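Local coordinates for protein lipoteichoic acid primase (Listeria monocytogenes, PDB 4UOP) that belongs to the sulfatase family, is an extracellular catalytic domain and binds a magnesium ion, at residues S114-T119 against D164-A169; G182-I187 against D193-N198; T305-E310 against D314-F319. All coordinates share one frame; numbering follows the deposited sequence.

Interaction 1: S114-T119 against D164-A169; sequences SVYTST and DEFYPA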
loop_
_atom_site.group_PDB
_atom_site.type_symbol
_atom_site.label_atom_id
_atom_site.label_comp_id
_atom_site.label_asym_id
_atom_site.label_seq_id
_atom_site.Cartn_x
_atom_site.Cartn_y
_atom_site.Cartn_z
ATOM N N SER B 114 -7.156 -6.459 -12.161
ATOM C CA SER B 114 -8.611 -6.313 -12.110
ATOM C C SER B 114 -9.266 -6.771 -13.403
ATOM O O SER B 114 -10.244 -7.517 -13.397
ATOM C CB SER B 114 -8.979 -4.846 -11.848
ATOM O OG SER B 114 -8.658 -4.476 -10.536
ATOM N N VAL B 115 -8.700 -6.338 -14.517
ATOM C CA VAL B 115 -9.262 -6.664 -15.810
ATOM C C VAL B 115 -9.118 -8.153 -16.149
ATOM O O VAL B 115 -10.095 -8.796 -16.564
ATOM C CB VAL B 115 -8.662 -5.758 -16.905
ATOM C CG1 VAL B 115 -9.134 -6.180 -18.285
ATOM C CG2 VAL B 115 -9.047 -4.311 -16.618
ATOM N N TYR B 116 -7.936 -8.721 -15.952
ATOM C CA TYR B 116 -7.720 -10.116 -16.344
ATOM C C TYR B 116 -8.454 -11.117 -15.430
ATOM O O TYR B 116 -8.904 -12.153 -15.915
ATOM C CB TYR B 116 -6.240 -10.490 -16.371
ATOM C CG TYR B 116 -5.347 -9.592 -17.205
ATOM C CD1 TYR B 116 -5.824 -8.940 -18.319
ATOM C CD2 TYR B 116 -4.009 -9.418 -16.866
ATOM C CE1 TYR B 116 -4.996 -8.113 -19.066
ATOM C CE2 TYR B 116 -3.181 -8.598 -17.599
ATOM C CZ TYR B 116 -3.678 -7.941 -18.692
ATOM O OH TYR B 116 -2.853 -7.103 -19.419
ATOM N N THR B 117 -8.521 -10.816 -14.133
ATOM C CA THR B 117 -8.972 -11.788 -13.130
ATOM C C THR B 117 -10.397 -11.575 -12.638
ATOM O O THR B 117 -10.989 -12.511 -12.084
ATOM C CB THR B 117 -8.058 -11.829 -11.869
ATOM O OG1 THR B 117 -8.216 -10.635 -11.086
ATOM C CG2 THR B 117 -6.613 -12.011 -12.255
ATOM N N SER B 118 -10.941 -10.361 -12.800
ATOM C CA SER B 118 -12.204 -9.987 -12.175
ATOM C C SER B 118 -12.188 -10.271 -10.665
ATOM O O SER B 118 -13.182 -10.732 -10.094
ATOM C CB SER B 118 -13.380 -10.702 -12.863
ATOM O OG SER B 118 -14.596 -10.011 -12.657
ATOM N N THR B 119 -11.039 -10.055 -10.041
ATOM C CA THR B 119 -10.920 -10.083 -8.579
ATOM C C THR B 119 -10.286 -8.759 -8.177
ATOM O O THR B 119 -9.646 -8.095 -9.006
ATOM C CB THR B 119 -10.052 -11.260 -8.062
ATOM O OG1 THR B 119 -8.679 -11.080 -8.430
ATOM C CG2 THR B 119 -10.531 -12.566 -8.597
ATOM N N ASP B 164 6.553 -10.926 -16.075
ATOM C CA ASP B 164 7.081 -12.141 -16.705
ATOM C C ASP B 164 6.664 -13.437 -15.989
ATOM O O ASP B 164 6.674 -14.500 -16.599
ATOM C CB ASP B 164 8.602 -12.066 -16.912
ATOM C CG ASP B 164 9.379 -11.818 -15.639
ATOM O OD1 ASP B 164 8.795 -11.827 -14.528
ATOM O OD2 ASP B 164 10.609 -11.603 -15.767
ATOM N N GLU B 165 6.271 -13.345 -14.720
ATOM C CA GLU B 165 5.580 -14.457 -14.027
ATOM C C GLU B 165 4.056 -14.331 -14.027
ATOM O O GLU B 165 3.332 -15.331 -14.114
ATOM C CB GLU B 165 6.062 -14.547 -12.579
ATOM C CG GLU B 165 7.560 -14.762 -12.435
ATOM C CD GLU B 165 8.028 -16.068 -13.053
ATOM O OE1 GLU B 165 7.253 -17.059 -13.036
ATOM O OE2 GLU B 165 9.177 -16.110 -13.553
ATOM N N PHE B 166 3.559 -13.110 -13.887
ATOM C CA PHE B 166 2.119 -12.867 -13.829
ATOM C C PHE B 166 1.403 -13.251 -15.123
ATOM O O PHE B 166 0.324 -13.832 -15.089
ATOM C CB PHE B 166 1.862 -11.403 -13.470
ATOM C CG PHE B 166 0.438 -10.977 -13.596
ATOM C CD1 PHE B 166 -0.559 -11.593 -12.844
ATOM C CD2 PHE B 166 0.085 -9.960 -14.472
ATOM C CE1 PHE B 166 -1.874 -11.188 -12.961
ATOM C CE2 PHE B 166 -1.231 -9.554 -14.584
ATOM C CZ PHE B 166 -2.209 -10.174 -13.831
ATOM N N TYR B 167 1.995 -12.925 -16.259
ATOM C CA TYR B 167 1.330 -13.187 -17.522
ATOM C C TYR B 167 1.107 -14.698 -17.776
ATOM O O TYR B 167 0.002 -15.082 -18.168
ATOM C CB TYR B 167 2.022 -12.463 -18.676
ATOM C CG TYR B 167 1.877 -10.948 -18.667
ATOM C CD1 TYR B 167 0.788 -10.305 -18.074
ATOM C CD2 TYR B 167 2.818 -10.151 -19.301
ATOM C CE1 TYR B 167 0.661 -8.925 -18.106
ATOM C CE2 TYR B 167 2.700 -8.785 -19.329
ATOM C CZ TYR B 167 1.619 -8.176 -18.725
ATOM O OH TYR B 167 1.503 -6.808 -18.761
ATOM N N PRO B 168 2.123 -15.547 -17.516
ATOM C CA PRO B 168 1.933 -17.011 -17.478
ATOM C C PRO B 168 0.935 -17.476 -16.424
ATOM O O PRO B 168 0.146 -18.380 -16.695
ATOM C CB PRO B 168 3.328 -17.543 -17.119
ATOM C CG PRO B 168 4.270 -16.496 -17.570
ATOM C CD PRO B 168 3.552 -15.185 -17.484
ATOM N N ALA B 169 0.962 -16.862 -15.240
ATOM C CA ALA B 169 0.023 -17.195 -14.183
ATOM C C ALA B 169 -1.426 -17.046 -14.623
ATOM O O ALA B 169 -2.270 -17.864 -14.252
ATOM C CB ALA B 169 0.282 -16.353 -12.936
#
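Y116, near the end of helix 107-117, meets F166 and Y167 of helix 163-169, an example of helices meeting through aromatic side chains. Along the first segment, S114 still belongs to regular helix, its O accepting from S118 N. Two residues on, Y116 carries the contact. With CG anti to its carbonyl carbon (chi1 -53°) and the CB bond pointing toward the second helix, CD2 of the ring comes 3.6 Å from F166 CE2. The F166 atom lies at the edge of the tyrosine ring, close to its plane; the ring planes differ by 25° and neither ring covers the face of the other. Farther out, Y116 CE2 lies 3.9 Å from Y167 CE1. Next, T117 closes the helix with an ST turn, T119 N donating to T117 OG1 over 3.1 Å, while S118 leaves helical geometry with positive phi. Elsewhere, F172 meets Y116 edge-to-face, and strand 214-219 also packs on the Y116 side chain. The contact is therefore apolar across the gap and polar at its far end: no hydrogen bond joins the segments directly, yet Y116 OH and Y167 OH both bond to E112 OE1, so a single carboxylate oxygen ties together two buried tyrosines.

Interaction 2: G182-I187 against D193-N198; sequences GDEDVI and DEVLYN
V195 rests its CG2 methyl against E184 and D185, where the first strand of a small beta hairpin (186-187 with 190-191) begins beside the helix 193-209 that follows it. The side-chain torsions show how one valine can serve two neighbours. V195 places CG1 anti to its own N (chi1 172°), which leaves CG2 anti to the carbonyl carbon and facing the loop. That methyl lies 3.8 Å from D185 CB and equally close to the backbone O of E184. E184 arrives differently: its CG is tucked between N and the carbonyl carbon (chi1 71°), and beyond CG the chain runs extended across the valine, with E184 CG 3.9 Å from V195 CG2. The E184 carboxylate continues past, OE2 lying near both valine methyls. F181 of helix 178-181 also packs on V195. D185 has left-handed helical phi and psi; its CB bond points toward the helix, and with CG anti to N its carboxylate lies close to that of E194. The two side chains meet at about a right angle, their carboxylate planes 70° apart, and D185 OD2 stays 4.0 Å from E194 OE1. Such like charges would be expected to repel, but D185 OD2 also bonds to S192 OG and D185 OD1 has a long, weak ion pair with K233. A water molecule probably eases the approach further, donating one proton to D185 OD2 and the other to E194 OE1, each across 2.7 Å.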
loop_
_atom_site.group_PDB
_atom_site.type_symbol
_atom_site.label_atom_id
_atom_site.label_comp_id
_atom_site.label_asym_id
_atom_site.label_seq_id
_atom_site.Cartn_x
_atom_site.Cartn_y
_atom_site.Cartn_z
ATOM N N GLY B 182 12.490 -3.363 -29.434
ATOM C CA GLY B 182 13.736 -2.644 -29.771
ATOM C C GLY B 182 13.868 -1.380 -28.943
ATOM O O GLY B 182 13.232 -1.257 -27.909
ATOM N N ASP B 183 14.714 -0.448 -29.382
ATOM C CA ASP B 183 14.958 0.800 -28.651
ATOM C C ASP B 183 14.858 2.035 -29.549
ATOM O O ASP B 183 15.402 3.091 -29.230
ATOM C CB ASP B 183 16.329 0.729 -27.971
ATOM C CG ASP B 183 16.331 -0.196 -26.765
ATOM O OD1 ASP B 183 15.580 0.086 -25.801
ATOM O OD2 ASP B 183 17.080 -1.199 -26.786
ATOM N N GLU B 184 14.140 1.905 -30.657
ATOM C CA GLU B 184 13.828 3.050 -31.511
ATOM C C GLU B 184 12.715 3.888 -30.871
ATOM O O GLU B 184 11.844 3.346 -30.169
ATOM C CB GLU B 184 13.388 2.586 -32.908
ATOM C CG GLU B 184 12.007 1.913 -32.958
ATOM C CD GLU B 184 11.512 1.643 -34.370
ATOM O OE1 GLU B 184 12.022 2.275 -35.330
ATOM O OE2 GLU B 184 10.609 0.795 -34.520
ATOM N N ASP B 185 12.775 5.201 -31.104
ATOM C CA ASP B 185 11.704 6.143 -30.764
ATOM C C ASP B 185 11.220 5.993 -29.324
ATOM O O ASP B 185 10.021 5.821 -29.059
ATOM C CB ASP B 185 10.540 5.992 -31.757
ATOM C CG ASP B 185 9.551 7.166 -31.713
ATOM O OD1 ASP B 185 9.948 8.310 -31.400
ATOM O OD2 ASP B 185 8.364 6.941 -32.008
ATOM N N VAL B 186 12.170 6.062 -28.402
ATOM C CA VAL B 186 11.878 6.022 -26.982
ATOM C C VAL B 186 11.223 7.341 -26.549
ATOM O O VAL B 186 11.667 8.433 -26.924
ATOM C CB VAL B 186 13.154 5.749 -26.153
ATOM C CG1 VAL B 186 12.889 5.920 -24.665
ATOM C CG2 VAL B 186 13.684 4.350 -26.446
ATOM N N ILE B 187 10.142 7.219 -25.788
ATOM C CA ILE B 187 9.485 8.362 -25.152
ATOM C C ILE B 187 9.364 7.980 -23.684
ATOM O O ILE B 187 8.789 6.937 -23.350
ATOM C CB ILE B 187 8.100 8.657 -25.763
ATOM C CG1 ILE B 187 8.275 9.183 -27.187
ATOM C CG2 ILE B 187 7.322 9.655 -24.908
ATOM C CD1 ILE B 187 6.980 9.521 -27.901
ATOM N N ASP B 193 4.276 4.819 -27.887
ATOM C CA ASP B 193 3.013 4.202 -28.285
ATOM C C ASP B 193 2.970 3.957 -29.801
ATOM O O ASP B 193 2.360 2.994 -30.237
ATOM C CB ASP B 193 1.811 5.064 -27.890
ATOM C CG ASP B 193 1.576 5.122 -26.384
ATOM O OD1 ASP B 193 2.258 4.423 -25.594
ATOM O OD2 ASP B 193 0.678 5.891 -25.993
ATOM N N GLU B 194 3.579 4.835 -30.608
ATOM C CA GLU B 194 3.637 4.592 -32.049
ATOM C C GLU B 194 4.321 3.258 -32.357
ATOM O O GLU B 194 3.857 2.510 -33.193
ATOM C CB GLU B 194 4.351 5.719 -32.806
ATOM C CG GLU B 194 4.307 5.546 -34.319
ATOM C CD GLU B 194 4.699 6.804 -35.091
ATOM O OE1 GLU B 194 5.328 7.710 -34.506
ATOM O OE2 GLU B 194 4.367 6.887 -36.298
ATOM N N VAL B 195 5.416 2.965 -31.668
ATOM C CA VAL B 195 6.143 1.705 -31.873
ATOM C C VAL B 195 5.296 0.521 -31.356
ATOM O O VAL B 195 5.257 -0.543 -31.983
ATOM C CB VAL B 195 7.520 1.742 -31.180
ATOM C CG1 VAL B 195 8.198 0.388 -31.223
ATOM C CG2 VAL B 195 8.421 2.804 -31.829
ATOM N N LEU B 196 4.611 0.723 -30.228
ATOM C CA LEU B 196 3.714 -0.301 -29.672
ATOM C C LEU B 196 2.725 -0.748 -30.730
ATOM O O LEU B 196 2.640 -1.947 -31.062
ATOM C CB LEU B 196 2.970 0.236 -28.437
ATOM C CG LEU B 196 1.813 -0.614 -27.900
ATOM C CD1 LEU B 196 2.353 -1.906 -27.309
ATOM C CD2 LEU B 196 1.025 0.174 -26.879
ATOM N N TYR B 197 2.022 0.219 -31.321
ATOM C CA TYR B 197 0.964 -0.109 -32.263
ATOM C C TYR B 197 1.510 -0.623 -33.601
ATOM O O TYR B 197 0.960 -1.552 -34.194
ATOM C CB TYR B 197 0.044 1.087 -32.486
ATOM C CG TYR B 197 -0.661 1.558 -31.233
ATOM C CD1 TYR B 197 -1.369 0.658 -30.427
ATOM C CD2 TYR B 197 -0.633 2.888 -30.852
ATOM C CE1 TYR B 197 -2.001 1.083 -29.273
ATOM C CE2 TYR B 197 -1.281 3.329 -29.712
ATOM C CZ TYR B 197 -1.964 2.413 -28.906
ATOM O OH TYR B 197 -2.588 2.846 -27.747
ATOM N N ASN B 198 2.587 -0.009 -34.080
ATOM C CA ASN B 198 3.181 -0.418 -35.352
ATOM C C ASN B 198 3.794 -1.815 -35.343
ATOM O O ASN B 198 3.771 -2.497 -36.352
ATOM C CB ASN B 198 4.216 0.608 -35.822
ATOM C CG ASN B 198 3.577 1.831 -36.437
ATOM O OD1 ASN B 198 2.421 1.800 -36.842
ATOM N ND2 ASN B 198 4.337 2.914 -36.528
HETATM O O HOH W 1 6.189 8.597 -32.118
#

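Interaction 3: T305-E310 against D314-F319; sequences TQLKAE and DYRIPF
R316 reaches into the loop 305-310 and meets L307 and T305 in turn, a worked example of an arginine that uses its carbons and its nitrogens on different partners. From CA, the bond to CB already points toward the loop. CG, anti to the carbonyl carbon (chi1 -53°), lies 4.0 Å from L307 CD1. CD comes nearer to the same methyl, 3.6 Å from L307 CD1, and packs against L307 CG as well. NE follows, 4.2 Å from L307 CG. Bends at chi2 and chi3 set the guanidinium against the backbone of T305, whose carbonyl O sits over one face, displaced toward the rim and 3.3 Å from R316 CZ. That oxygen is poorly placed to accept from either NH1 or NH2. NH1 instead forms a salt bridge with D313 and donates to a water lying in the guanidinium plane, 3.2 Å from R316 NH1, which also accepts from T305 N. At the tip, NH2 bonds to N97 O and to T305 OG1; the modelled 2.5 Å between R316 NH2 and T305 OG1 is very short for such a bond, so its exact length is doubtful. Pentaethylene glycol, probably from the crystallisation liquor, bonds to T305 OG1 too.

A second, weak hydrogen bond joins the segments where D314 N donates to E310 OE1 over 3.3 Å. The two carboxylate planes are turned 58° from each other, and a water donates to both E310 OE1 and D314 OD2, which probably tempers the repulsion; T290 and N71 hold D314 OD1. The whole contact joins the loop after strand 277-283 to the short, weakly bonded helix 312-315 and the run into strand 319-322, with L307 resting on Q98 and R316 on F100 of strand 94-100.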
loop_
_atom_site.group_PDB
_atom_site.type_symbol
_atom_site.label_atom_id
_atom_site.label_comp_id
_atom_site.label_asym_id
_atom_site.label_seq_id
_atom_site.Cartn_x
_atom_site.Cartn_y
_atom_site.Cartn_z
ATOM N N THR B 305 -19.773 16.103 -17.165
ATOM C CA THR B 305 -20.375 14.963 -16.442
ATOM C C THR B 305 -19.779 14.841 -15.050
ATOM O O THR B 305 -19.660 13.749 -14.496
ATOM C CB THR B 305 -20.243 13.651 -17.245
ATOM O OG1 THR B 305 -18.867 13.407 -17.592
ATOM C CG2 THR B 305 -21.081 13.723 -18.510
ATOM N N GLN B 306 -19.447 15.993 -14.468
ATOM C CA GLN B 306 -18.819 16.078 -13.169
ATOM C C GLN B 306 -19.628 15.363 -12.107
ATOM O O GLN B 306 -20.859 15.496 -12.044
ATOM C CB GLN B 306 -18.658 17.552 -12.772
ATOM C CG GLN B 306 -18.101 17.804 -11.387
ATOM C CD GLN B 306 -17.962 19.295 -11.066
ATOM O OE1 GLN B 306 -18.563 20.139 -11.724
ATOM N NE2 GLN B 306 -17.172 19.613 -10.062
ATOM N N LEU B 307 -18.922 14.629 -11.260
ATOM C CA LEU B 307 -19.475 14.157 -10.011
ATOM C C LEU B 307 -18.973 15.099 -8.912
ATOM O O LEU B 307 -17.759 15.291 -8.729
ATOM C CB LEU B 307 -19.034 12.724 -9.736
ATOM C CG LEU B 307 -19.156 11.720 -10.883
ATOM C CD1 LEU B 307 -18.733 10.343 -10.402
ATOM C CD2 LEU B 307 -20.544 11.686 -11.504
ATOM N N LYS B 308 -19.898 15.700 -8.182
ATOM C CA LYS B 308 -19.529 16.637 -7.132
ATOM C C LYS B 308 -19.289 15.879 -5.840
ATOM O O LYS B 308 -19.921 16.148 -4.814
ATOM C CB LYS B 308 -20.600 17.727 -6.970
ATOM C CG LYS B 308 -20.698 18.640 -8.177
ATOM C CD LYS B 308 -21.673 19.786 -7.937
ATOM C CE LYS B 308 -22.119 20.435 -9.239
ATOM N NZ LYS B 308 -23.094 21.537 -8.998
ATOM N N ALA B 309 -18.357 14.931 -5.910
ATOM C CA ALA B 309 -17.922 14.170 -4.769
ATOM C C ALA B 309 -16.507 13.742 -5.083
ATOM O O ALA B 309 -16.212 13.401 -6.227
ATOM C CB ALA B 309 -18.816 12.958 -4.569
ATOM N N GLU B 310 -15.619 13.798 -4.100
ATOM C CA GLU B 310 -14.258 13.323 -4.304
ATOM C C GLU B 310 -13.965 12.178 -3.338
ATOM O O GLU B 310 -14.454 12.169 -2.212
ATOM C CB GLU B 310 -13.218 14.458 -4.213
ATOM C CG GLU B 310 -13.292 15.490 -5.351
ATOM C CD GLU B 310 -12.607 15.109 -6.688
ATOM O OE1 GLU B 310 -12.391 13.899 -7.038
ATOM O OE2 GLU B 310 -12.283 16.080 -7.437
ATOM N N ASP B 314 -12.435 12.220 -9.903
ATOM C CA ASP B 314 -11.122 11.870 -10.467
ATOM C C ASP B 314 -10.956 10.397 -10.766
ATOM O O ASP B 314 -10.241 10.029 -11.686
ATOM C CB ASP B 314 -9.987 12.284 -9.518
ATOM C CG ASP B 314 -9.721 13.786 -9.528
ATOM O OD1 ASP B 314 -10.131 14.491 -10.468
ATOM O OD2 ASP B 314 -9.051 14.241 -8.596
ATOM N N TYR B 315 -11.654 9.543 -10.024
ATOM C CA TYR B 315 -11.513 8.112 -10.230
ATOM C C TYR B 315 -12.203 7.615 -11.501
ATOM O O TYR B 315 -12.062 6.461 -11.870
ATOM C CB TYR B 315 -12.023 7.353 -9.002
ATOM C CG TYR B 315 -11.031 7.269 -7.863
ATOM C CD1 TYR B 315 -10.102 8.274 -7.641
ATOM C CD2 TYR B 315 -11.052 6.205 -6.979
ATOM C CE1 TYR B 315 -9.208 8.215 -6.582
ATOM C CE2 TYR B 315 -10.171 6.140 -5.909
ATOM C CZ TYR B 315 -9.253 7.153 -5.716
ATOM O OH TYR B 315 -8.366 7.129 -4.663
ATOM N N ARG B 316 -12.950 8.484 -12.180
ATOM C CA ARG B 316 -13.520 8.109 -13.451
ATOM C C ARG B 316 -12.437 8.002 -14.518
ATOM O O ARG B 316 -11.616 8.922 -14.685
ATOM C CB ARG B 316 -14.596 9.102 -13.904
ATOM C CG ARG B 316 -15.705 9.396 -12.888
ATOM C CD ARG B 316 -16.232 10.825 -13.014
ATOM N NE ARG B 316 -16.805 11.004 -14.284
ATOM C CZ ARG B 316 -16.821 12.120 -15.004
ATOM N NH1 ARG B 316 -16.309 13.282 -14.605
ATOM N NH2 ARG B 316 -17.415 12.040 -16.155
ATOM N N ILE B 317 -12.484 6.910 -15.263
ATOM C CA ILE B 317 -11.561 6.628 -16.348
ATOM C C ILE B 317 -12.394 6.477 -17.608
ATOM O O ILE B 317 -13.542 6.004 -17.546
ATOM C CB ILE B 317 -10.712 5.350 -16.100
ATOM C CG1 ILE B 317 -11.591 4.212 -15.567
ATOM C CG2 ILE B 317 -9.621 5.655 -15.093
ATOM C CD1 ILE B 317 -10.954 2.840 -15.531
ATOM N N PRO B 318 -11.841 6.854 -18.769
ATOM C CA PRO B 318 -12.643 6.613 -19.965
ATOM C C PRO B 318 -12.845 5.118 -20.230
ATOM O O PRO B 318 -11.999 4.296 -19.851
ATOM C CB PRO B 318 -11.831 7.268 -21.074
ATOM C CG PRO B 318 -10.413 7.244 -20.561
ATOM C CD PRO B 318 -10.525 7.442 -19.088
ATOM N N PHE B 319 -13.968 4.800 -20.862
ATOM C CA PHE B 319 -14.333 3.441 -21.226
ATOM C C PHE B 319 -15.140 3.468 -22.510
ATOM O O PHE B 319 -16.177 4.137 -22.581
ATOM C CB PHE B 319 -15.144 2.775 -20.120
ATOM C CG PHE B 319 -15.584 1.377 -20.451
ATOM C CD1 PHE B 319 -14.720 0.309 -20.300
ATOM C CD2 PHE B 319 -16.850 1.137 -20.965
ATOM C CE1 PHE B 319 -15.120 -0.980 -20.623
ATOM C CE2 PHE B 319 -17.247 -0.141 -21.299
ATOM C CZ PHE B 319 -16.385 -1.203 -21.135
HETATM O O HOH W 2 -16.898 15.672 -16.655
HETATM O O HOH W 3 -9.792 12.783 -6.045
#

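The three contacts lie in series along the chain, join different elements and do not touch one another; interactions 1 and 3 sit on opposite sides of its centre. Interaction 1 is the core case, all its touching residues buried, and joins two helices by apolar ring contact. Interaction 2, its centre about 22 Å from the centre of the chain against 14 Å for the other two, pairs a buried valine with E184 and D185 and brings D185 near E194, acids exposed to differing degrees. Interaction 3 is mixed: a buried arginine packs on L307 and bonds to polar groups, while T305 and E310 are partly exposed. Waters bridge carboxylates in interactions 2 and 3; interaction 1 has no direct polar link.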